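Local coordinates for cytosine deaminase (Klebsiella pneumoniae, PDB 4R85), which probably deaminates cytosine and 5-methylcytosine by hydrolysis, binding 5-methylcytosine beside an iron(II) ion in an amidohydrolase-fold barrel, at residues G153-T165 and S190-Y202. Numbering follows the deposited sequence.
Sequences GIESYPNGRELMT and SSVMFLMDLAQRY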
ATOM      1  N   GLY A 153     -12.494 -27.826  -5.589  1.00 15.63           N
ATOM      2  CA  GLY A 153     -13.831 -27.983  -6.122  1.00 12.99           C
ATOM      3  C   GLY A 153     -14.672 -28.978  -5.354  1.00 19.71           C
ATOM      4  O   GLY A 153     -14.164 -29.957  -4.799  1.00 21.83           O
ATOM      5  N   ILE A 154     -15.970 -28.710  -5.308  1.00 15.49           N
ATOM      6  CA  ILE A 154     -16.938 -29.636  -4.739  1.00 15.41           C
ATOM      7  C   ILE A 154     -17.264 -30.759  -5.729  1.00 17.33           C
ATOM      8  O   ILE A 154     -17.249 -31.945  -5.379  1.00 19.52           O
ATOM      9  CB  ILE A 154     -18.240 -28.887  -4.363  1.00 18.67           C
ATOM     10  CG1 ILE A 154     -17.945 -27.875  -3.260  1.00 18.76           C
ATOM     11  CG2 ILE A 154     -19.327 -29.868  -3.931  1.00 20.37           C
ATOM     12  CD1 ILE A 154     -19.131 -27.004  -2.882  1.00 17.50           C
ATOM     13  N   GLU A 155     -17.569 -30.384  -6.966  1.00 13.13           N
ATOM     14  CA  GLU A 155     -18.031 -31.348  -7.957  1.00 13.27           C
ATOM     15  C   GLU A 155     -16.858 -31.932  -8.727  1.00 20.56           C
ATOM     16  O   GLU A 155     -17.010 -32.922  -9.433  1.00 24.52           O
ATOM     17  CB  GLU A 155     -18.993 -30.680  -8.956  1.00 12.90           C
ATOM     18  CG  GLU A 155     -20.053 -29.770  -8.350  1.00 13.95           C
ATOM     19  CD  GLU A 155     -21.175 -30.541  -7.648  1.00 26.87           C
ATOM     20  OE1 GLU A 155     -22.303 -30.013  -7.591  1.00 28.79           O
ATOM     21  OE2 GLU A 155     -20.940 -31.668  -7.153  1.00 29.62           O
ATOM     22  N   SER A 156     -15.695 -31.302  -8.588  1.00 24.67           N
ATOM     23  CA  SER A 156     -14.554 -31.583  -9.459  1.00 33.84           C
ATOM     24  C   SER A 156     -13.418 -32.334  -8.742  1.00 35.10           C
ATOM     25  O   SER A 156     -12.391 -32.643  -9.347  1.00 43.36           O
ATOM     26  CB  SER A 156     -14.032 -30.266 -10.055  1.00 33.82           C
ATOM     27  OG  SER A 156     -15.099 -29.454 -10.560  1.00 25.61           O
ATOM     28  N   TYR A 157     -13.615 -32.619  -7.459  1.00 21.42           N
ATOM     29  CA  TYR A 157     -12.627 -33.309  -6.625  1.00 20.58           C
ATOM     30  C   TYR A 157     -13.278 -34.573  -6.076  1.00 22.00           C
ATOM     31  O   TYR A 157     -14.465 -34.551  -5.750  1.00 21.20           O
ATOM     32  CB  TYR A 157     -12.221 -32.396  -5.466  1.00 19.91           C
ATOM     33  CG  TYR A 157     -11.081 -32.918  -4.623  1.00 17.37           C
ATOM     34  CD1 TYR A 157     -11.325 -33.588  -3.425  1.00 18.21           C
ATOM     35  CD2 TYR A 157      -9.761 -32.747  -5.028  1.00 19.11           C
ATOM     36  CE1 TYR A 157     -10.284 -34.075  -2.651  1.00 21.43           C
ATOM     37  CE2 TYR A 157      -8.707 -33.235  -4.258  1.00 21.98           C
ATOM     38  CZ  TYR A 157      -8.979 -33.896  -3.073  1.00 23.47           C
ATOM     39  OH  TYR A 157      -7.949 -34.374  -2.303  1.00 29.07           O
ATOM     40  N   PRO A 158     -12.516 -35.686  -5.989  1.00 16.63           N
ATOM     41  CA  PRO A 158     -13.078 -36.949  -5.488  1.00 18.49           C
ATOM     42  C   PRO A 158     -13.761 -36.785  -4.126  1.00 19.99           C
ATOM     43  O   PRO A 158     -13.147 -36.268  -3.188  1.00 16.88           O
ATOM     44  CB  PRO A 158     -11.850 -37.857  -5.355  1.00 23.04           C
ATOM     45  CG  PRO A 158     -10.868 -37.303  -6.311  1.00 24.04           C
ATOM     46  CD  PRO A 158     -11.092 -35.819  -6.350  1.00 18.03           C
ATOM     47  N   ASN A 159     -15.022 -37.207  -4.041  1.00 19.96           N
ATOM     48  CA  ASN A 159     -15.785 -37.148  -2.793  1.00 20.78           C
ATOM     49  C   ASN A 159     -15.933 -35.741  -2.212  1.00 15.97           C
ATOM     50  O   ASN A 159     -16.113 -35.580  -0.999  1.00 16.09           O
ATOM     51  CB  ASN A 159     -15.137 -38.072  -1.774  1.00 16.05           C
ATOM     52  CG  ASN A 159     -14.786 -39.414  -2.375  1.00 23.58           C
ATOM     53  OD1 ASN A 159     -13.606 -39.779  -2.485  1.00 24.30           O
ATOM     54  ND2 ASN A 159     -15.805 -40.142  -2.805  1.00 17.05           N
ATOM     55  N   GLY A 160     -15.853 -34.731  -3.071  1.00 14.16           N
ATOM     56  CA  GLY A 160     -15.979 -33.348  -2.640  1.00 14.95           C
ATOM     57  C   GLY A 160     -17.183 -33.059  -1.758  1.00 15.61           C
ATOM     58  O   GLY A 160     -17.066 -32.351  -0.749  1.00 14.85           O
ATOM     59  N   ARG A 161     -18.339 -33.607  -2.113  1.00 15.40           N
ATOM     60  CA  ARG A 161     -19.546 -33.375  -1.305  1.00 16.75           C
ATOM     61  C   ARG A 161     -19.458 -34.015   0.091  1.00 20.56           C
ATOM     62  O   ARG A 161     -19.881 -33.402   1.077  1.00 17.17           O
ATOM     63  CB  ARG A 161     -20.815 -33.821  -2.052  1.00 17.55           C
ATOM     64  CG  ARG A 161     -21.178 -32.934  -3.258  1.00 18.15           C
ATOM     65  CD  ARG A 161     -22.491 -33.388  -3.926  1.00 17.39           C
ATOM     66  NE  ARG A 161     -22.891 -32.486  -5.006  1.00 18.65           N
ATOM     67  CZ  ARG A 161     -24.153 -32.232  -5.348  1.00 21.65           C
ATOM     68  NH1 ARG A 161     -25.150 -32.816  -4.700  1.00 20.83           N
ATOM     69  NH2 ARG A 161     -24.420 -31.383  -6.339  1.00 19.37           N
ATOM     70  N   GLU A 162     -18.894 -35.230   0.170  1.00 16.00           N
ATOM     71  CA  GLU A 162     -18.677 -35.913   1.448  1.00 15.64           C
ATOM     72  C   GLU A 162     -17.741 -35.133   2.343  1.00 15.41           C
ATOM     73  O   GLU A 162     -17.932 -35.076   3.552  1.00 17.14           O
ATOM     74  CB  GLU A 162     -18.016 -37.291   1.252  1.00 21.72           C
ATOM     75  CG  GLU A 162     -18.871 -38.352   0.636  1.00 28.21           C
ATOM     76  CD  GLU A 162     -18.215 -39.728   0.705  1.00 27.51           C
ATOM     77  OE1 GLU A 162     -16.988 -39.833   1.005  1.00 21.96           O
ATOM     78  OE2 GLU A 162     -18.948 -40.710   0.484  1.00 31.45           O
ATOM     79  N   LEU A 163     -16.683 -34.597   1.750  1.00 15.05           N
ATOM     80  CA  LEU A 163     -15.692 -33.839   2.507  1.00 14.79           C
ATOM     81  C   LEU A 163     -16.280 -32.544   3.067  1.00 17.46           C
ATOM     82  O   LEU A 163     -16.021 -32.187   4.214  1.00 14.49           O
ATOM     83  CB  LEU A 163     -14.473 -33.534   1.640  1.00 14.45           C
ATOM     84  CG  LEU A 163     -13.627 -34.785   1.371  1.00 17.07           C
ATOM     85  CD1 LEU A 163     -12.659 -34.523   0.214  1.00 15.57           C
ATOM     86  CD2 LEU A 163     -12.880 -35.173   2.639  1.00 16.70           C
ATOM     87  N   MET A 164     -17.070 -31.855   2.258  1.00 13.88           N
ATOM     88  CA  MET A 164     -17.753 -30.634   2.717  1.00 13.52           C
ATOM     89  C   MET A 164     -18.681 -30.955   3.886  1.00 14.01           C
ATOM     90  O   MET A 164     -18.695 -30.254   4.893  1.00 19.55           O
ATOM     91  CB  MET A 164     -18.557 -30.004   1.584  1.00 16.63           C
ATOM     92  CG  MET A 164     -17.699 -29.286   0.543  1.00 15.74           C
ATOM     93  SD  MET A 164     -16.926 -27.810   1.233  1.00 15.70           S
ATOM     94  CE  MET A 164     -18.359 -26.709   1.380  1.00 13.83           C
ATOM     95  N   THR A 165     -19.442 -32.034   3.742  1.00 15.71           N
ATOM     96  CA  THR A 165     -20.402 -32.448   4.765  1.00 15.03           C
ATOM     97  C   THR A 165     -19.673 -32.842   6.040  1.00 17.06           C
ATOM     98  O   THR A 165     -20.059 -32.441   7.138  1.00 16.32           O
ATOM     99  CB  THR A 165     -21.263 -33.620   4.253  1.00 15.64           C
ATOM    100  OG1 THR A 165     -21.939 -33.220   3.053  1.00 15.82           O
ATOM    101  CG2 THR A 165     -22.286 -34.070   5.297  1.00 18.59           C
ATOM    102  N   SER A 190     -24.286 -26.224  -9.999  1.00 11.78           N
ATOM    103  CA  SER A 190     -24.713 -27.273  -9.079  1.00 14.26           C
ATOM    104  C   SER A 190     -23.956 -27.179  -7.757  1.00 14.17           C
ATOM    105  O   SER A 190     -24.516 -27.488  -6.699  1.00 12.99           O
ATOM    106  CB  SER A 190     -24.582 -28.669  -9.695  1.00 17.15           C
ATOM    107  OG  SER A 190     -23.221 -29.028  -9.865  1.00 19.03           O
ATOM    108  N   SER A 191     -22.697 -26.734  -7.804  1.00 12.01           N
ATOM    109  CA  SER A 191     -21.936 -26.585  -6.558  1.00 11.10           C
ATOM    110  C   SER A 191     -22.589 -25.550  -5.635  1.00 15.07           C
ATOM    111  O   SER A 191     -22.638 -25.735  -4.415  1.00 11.71           O
ATOM    112  CB  SER A 191     -20.460 -26.252  -6.818  1.00 11.82           C
ATOM    113  OG  SER A 191     -20.267 -24.898  -7.201  1.00 13.54           O
ATOM    114  N   VAL A 192     -23.095 -24.464  -6.215  1.00 13.45           N
ATOM    115  CA  VAL A 192     -23.738 -23.434  -5.396  1.00 10.62           C
ATOM    116  C   VAL A 192     -25.040 -23.965  -4.798  1.00 11.04           C
ATOM    117  O   VAL A 192     -25.326 -23.726  -3.617  1.00 12.88           O
ATOM    118  CB  VAL A 192     -23.970 -22.120  -6.175  1.00 10.33           C
ATOM    119  CG1 VAL A 192     -24.788 -21.133  -5.337  1.00 11.26           C
ATOM    120  CG2 VAL A 192     -22.626 -21.500  -6.600  1.00 10.38           C
ATOM    121  N   MET A 193     -25.813 -24.707  -5.588  1.00 11.31           N
ATOM    122  CA  MET A 193     -27.049 -25.306  -5.068  1.00 13.37           C
ATOM    123  C   MET A 193     -26.753 -26.250  -3.906  1.00 15.51           C
ATOM    124  O   MET A 193     -27.424 -26.201  -2.867  1.00 14.24           O
ATOM    125  CB  MET A 193     -27.814 -26.046  -6.167  1.00 13.51           C
ATOM    126  CG  MET A 193     -28.171 -25.177  -7.363  1.00 13.71           C
ATOM    127  SD  MET A 193     -29.172 -23.727  -6.884  1.00 18.67           S
ATOM    128  CE  MET A 193     -29.432 -22.970  -8.494  1.00 29.53           C
ATOM    129  N   PHE A 194     -25.732 -27.091  -4.076  1.00 13.38           N
ATOM    130  CA  PHE A 194     -25.306 -27.996  -3.016  1.00 12.98           C
ATOM    131  C   PHE A 194     -24.892 -27.272  -1.733  1.00 12.84           C
ATOM    132  O   PHE A 194     -25.315 -27.645  -0.643  1.00 12.70           O
ATOM    133  CB  PHE A 194     -24.150 -28.906  -3.474  1.00 13.20           C
ATOM    134  CG  PHE A 194     -23.505 -29.647  -2.338  1.00 12.77           C
ATOM    135  CD1 PHE A 194     -24.105 -30.790  -1.810  1.00 13.38           C
ATOM    136  CD2 PHE A 194     -22.335 -29.176  -1.753  1.00 13.17           C
ATOM    137  CE1 PHE A 194     -23.528 -31.470  -0.738  1.00 17.22           C
ATOM    138  CE2 PHE A 194     -21.747 -29.859  -0.678  1.00 14.76           C
ATOM    139  CZ  PHE A 194     -22.347 -31.004  -0.176  1.00 16.63           C
ATOM    140  N   LEU A 195     -24.032 -26.269  -1.859  1.00 11.83           N
ATOM    141  CA  LEU A 195     -23.459 -25.644  -0.678  1.00 11.75           C
ATOM    142  C   LEU A 195     -24.524 -24.856   0.085  1.00 12.28           C
ATOM    143  O   LEU A 195     -24.512 -24.812   1.311  1.00 12.59           O
ATOM    144  CB  LEU A 195     -22.241 -24.772  -1.018  1.00 11.25           C
ATOM    145  CG  LEU A 195     -22.376 -23.401  -1.694  1.00 16.33           C
ATOM    146  CD1 LEU A 195     -22.609 -22.250  -0.689  1.00 13.64           C
ATOM    147  CD2 LEU A 195     -21.128 -23.123  -2.534  1.00 14.82           C
ATOM    148  N   MET A 196     -25.454 -24.253  -0.645  1.00 12.89           N
ATOM    149  CA  MET A 196     -26.565 -23.559   0.000  1.00 13.59           C
ATOM    150  C   MET A 196     -27.495 -24.539   0.720  1.00 16.73           C
ATOM    151  O   MET A 196     -27.944 -24.267   1.831  1.00 15.51           O
ATOM    152  CB  MET A 196     -27.330 -22.682  -1.004  1.00 12.15           C
ATOM    153  CG  MET A 196     -26.515 -21.507  -1.534  1.00 13.26           C
ATOM    154  SD  MET A 196     -26.048 -20.281  -0.276  1.00 16.32           S
ATOM    155  CE  MET A 196     -27.578 -19.335  -0.135  1.00 13.73           C
ATOM    156  N   ASP A 197     -27.767 -25.690   0.101  1.00 14.12           N
ATOM    157  CA  ASP A 197     -28.546 -26.739   0.761  1.00 13.47           C
ATOM    158  C   ASP A 197     -27.849 -27.215   2.033  1.00 19.07           C
ATOM    159  O   ASP A 197     -28.491 -27.405   3.071  1.00 14.21           O
ATOM    160  CB  ASP A 197     -28.758 -27.946  -0.165  1.00 14.23           C
ATOM    161  CG  ASP A 197     -29.766 -27.673  -1.275  1.00 20.01           C
ATOM    162  OD1 ASP A 197     -30.518 -26.678  -1.175  1.00 21.97           O
ATOM    163  OD2 ASP A 197     -29.815 -28.468  -2.239  1.00 22.15           O
ATOM    164  N   LEU A 198     -26.540 -27.448   1.927  1.00 16.44           N
ATOM    165  CA  LEU A 198     -25.719 -27.838   3.071  1.00 13.67           C
ATOM    166  C   LEU A 198     -25.830 -26.823   4.217  1.00 13.68           C
ATOM    167  O   LEU A 198     -26.123 -27.189   5.349  1.00 15.55           O
ATOM    168  CB  LEU A 198     -24.252 -27.988   2.637  1.00 16.06           C
ATOM    169  CG  LEU A 198     -23.263 -28.555   3.660  1.00 15.36           C
ATOM    170  CD1 LEU A 198     -23.646 -29.973   4.076  1.00 15.99           C
ATOM    171  CD2 LEU A 198     -21.822 -28.502   3.098  1.00 13.35           C
ATOM    172  N   ALA A 199     -25.596 -25.551   3.921  1.00 14.58           N
ATOM    173  CA  ALA A 199     -25.695 -24.501   4.938  1.00 13.19           C
ATOM    174  C   ALA A 199     -27.073 -24.451   5.582  1.00 13.69           C
ATOM    175  O   ALA A 199     -27.188 -24.274   6.796  1.00 16.82           O
ATOM    176  CB  ALA A 199     -25.353 -23.160   4.350  1.00 12.61           C
ATOM    177  N   GLN A 200     -28.121 -24.613   4.778  1.00 17.02           N
ATOM    178  CA  GLN A 200     -29.480 -24.586   5.334  1.00 24.36           C
ATOM    179  C   GLN A 200     -29.777 -25.792   6.199  1.00 26.31           C
ATOM    180  O   GLN A 200     -30.427 -25.677   7.238  1.00 22.32           O
ATOM    181  CB  GLN A 200     -30.537 -24.499   4.233  1.00 24.64           C
ATOM    182  CG  GLN A 200     -30.838 -23.099   3.796  1.00 27.38           C
ATOM    183  CD  GLN A 200     -32.178 -22.982   3.095  1.00 22.93           C
ATOM    184  OE1 GLN A 200     -32.398 -23.578   2.039  1.00 20.68           O
ATOM    185  NE2 GLN A 200     -33.079 -22.212   3.678  1.00 28.38           N
ATOM    186  N   ARG A 201     -29.318 -26.960   5.764  1.00 19.97           N
ATOM    187  CA  ARG A 201     -29.589 -28.183   6.504  1.00 20.44           C
ATOM    188  C   ARG A 201     -28.908 -28.195   7.877  1.00 20.85           C
ATOM    189  O   ARG A 201     -29.459 -28.720   8.842  1.00 23.21           O
ATOM    190  CB  ARG A 201     -29.199 -29.414   5.687  1.00 22.87           C
ATOM    191  CG  ARG A 201     -29.380 -30.707   6.450  1.00 30.18           C
ATOM    192  CD  ARG A 201     -29.939 -31.797   5.572  1.00 45.00           C
ATOM    193  NE  ARG A 201     -30.270 -32.990   6.346  1.00 53.46           N
ATOM    194  CZ  ARG A 201     -30.558 -34.167   5.802  1.00 58.91           C
ATOM    195  NH1 ARG A 201     -30.552 -34.301   4.482  1.00 60.60           N
ATOM    196  NH2 ARG A 201     -30.846 -35.208   6.573  1.00 58.98           N
ATOM    197  N   TYR A 202     -27.728 -27.587   7.970  1.00 18.31           N
ATOM    198  CA  TYR A 202     -26.974 -27.576   9.225  1.00 19.75           C
ATOM    199  C   TYR A 202     -26.998 -26.209   9.924  1.00 19.36           C
ATOM    200  O   TYR A 202     -26.362 -26.033  10.956  1.00 19.33           O
ATOM    201  CB  TYR A 202     -25.520 -28.000   8.989  1.00 22.38           C
ATOM    202  CG  TYR A 202     -25.321 -29.466   8.637  1.00 22.10           C
ATOM    203  CD1 TYR A 202     -25.404 -29.907   7.318  1.00 20.98           C
ATOM    204  CD2 TYR A 202     -25.025 -30.405   9.623  1.00 16.58           C
ATOM    205  CE1 TYR A 202     -25.214 -31.249   6.991  1.00 18.27           C
ATOM    206  CE2 TYR A 202     -24.830 -31.753   9.300  1.00 19.26           C
ATOM    207  CZ  TYR A 202     -24.930 -32.163   7.984  1.00 23.04           C
ATOM    208  OH  TYR A 202     -24.733 -33.498   7.657  1.00 23.82           O
TER
HETATM  209  O   HOH W   1     -26.922 -29.991  -6.903  1.00 38.45           O
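I154 sets its CG2 3.8 Å from CD2 of F194, where the loop before helix 160-170, and then that helix itself, pack on helix 185-202 on the outside of the amidohydrolase TIM barrel; the axes of 160-165 and 190-202 run 27° from parallel. I154 CD1 reaches the backbone of S191 and CB of L195. E155, its chain bent at chi2 (-74°), turns its carboxylate to the start of segment 190-202. E155 OE1 accepts a hydrogen bond from S190 OG (2.6 Å), which comes from above the carboxylate plane, and another from R161 NH2 (2.8 Å) on the syn lone pair of OE1. R161 and E155 form a side-on salt bridge, R161 NE hydrogen-bonding E155 OE2, and the two bonds fix the guanidinium's rotation. The extended R161 chain lies across one face of F194, with CG 3.7 Å from the ring centroid in a CH-pi contact, and a water on NH2 adds a weak link to S190 O. M164 sets CB at the F194 ring edge and against CD2 of L198; its side chain also touches V175 of the barrel. T165 OG1 meets F194 CZ and L198 CD1. That hydroxyl and T165 N bond R161 O from opposite faces of the carbonyl plane, and T165 CG2 comes 3.4 Å from Y202 OH, which is hydrogen-bonded to E169 OE2.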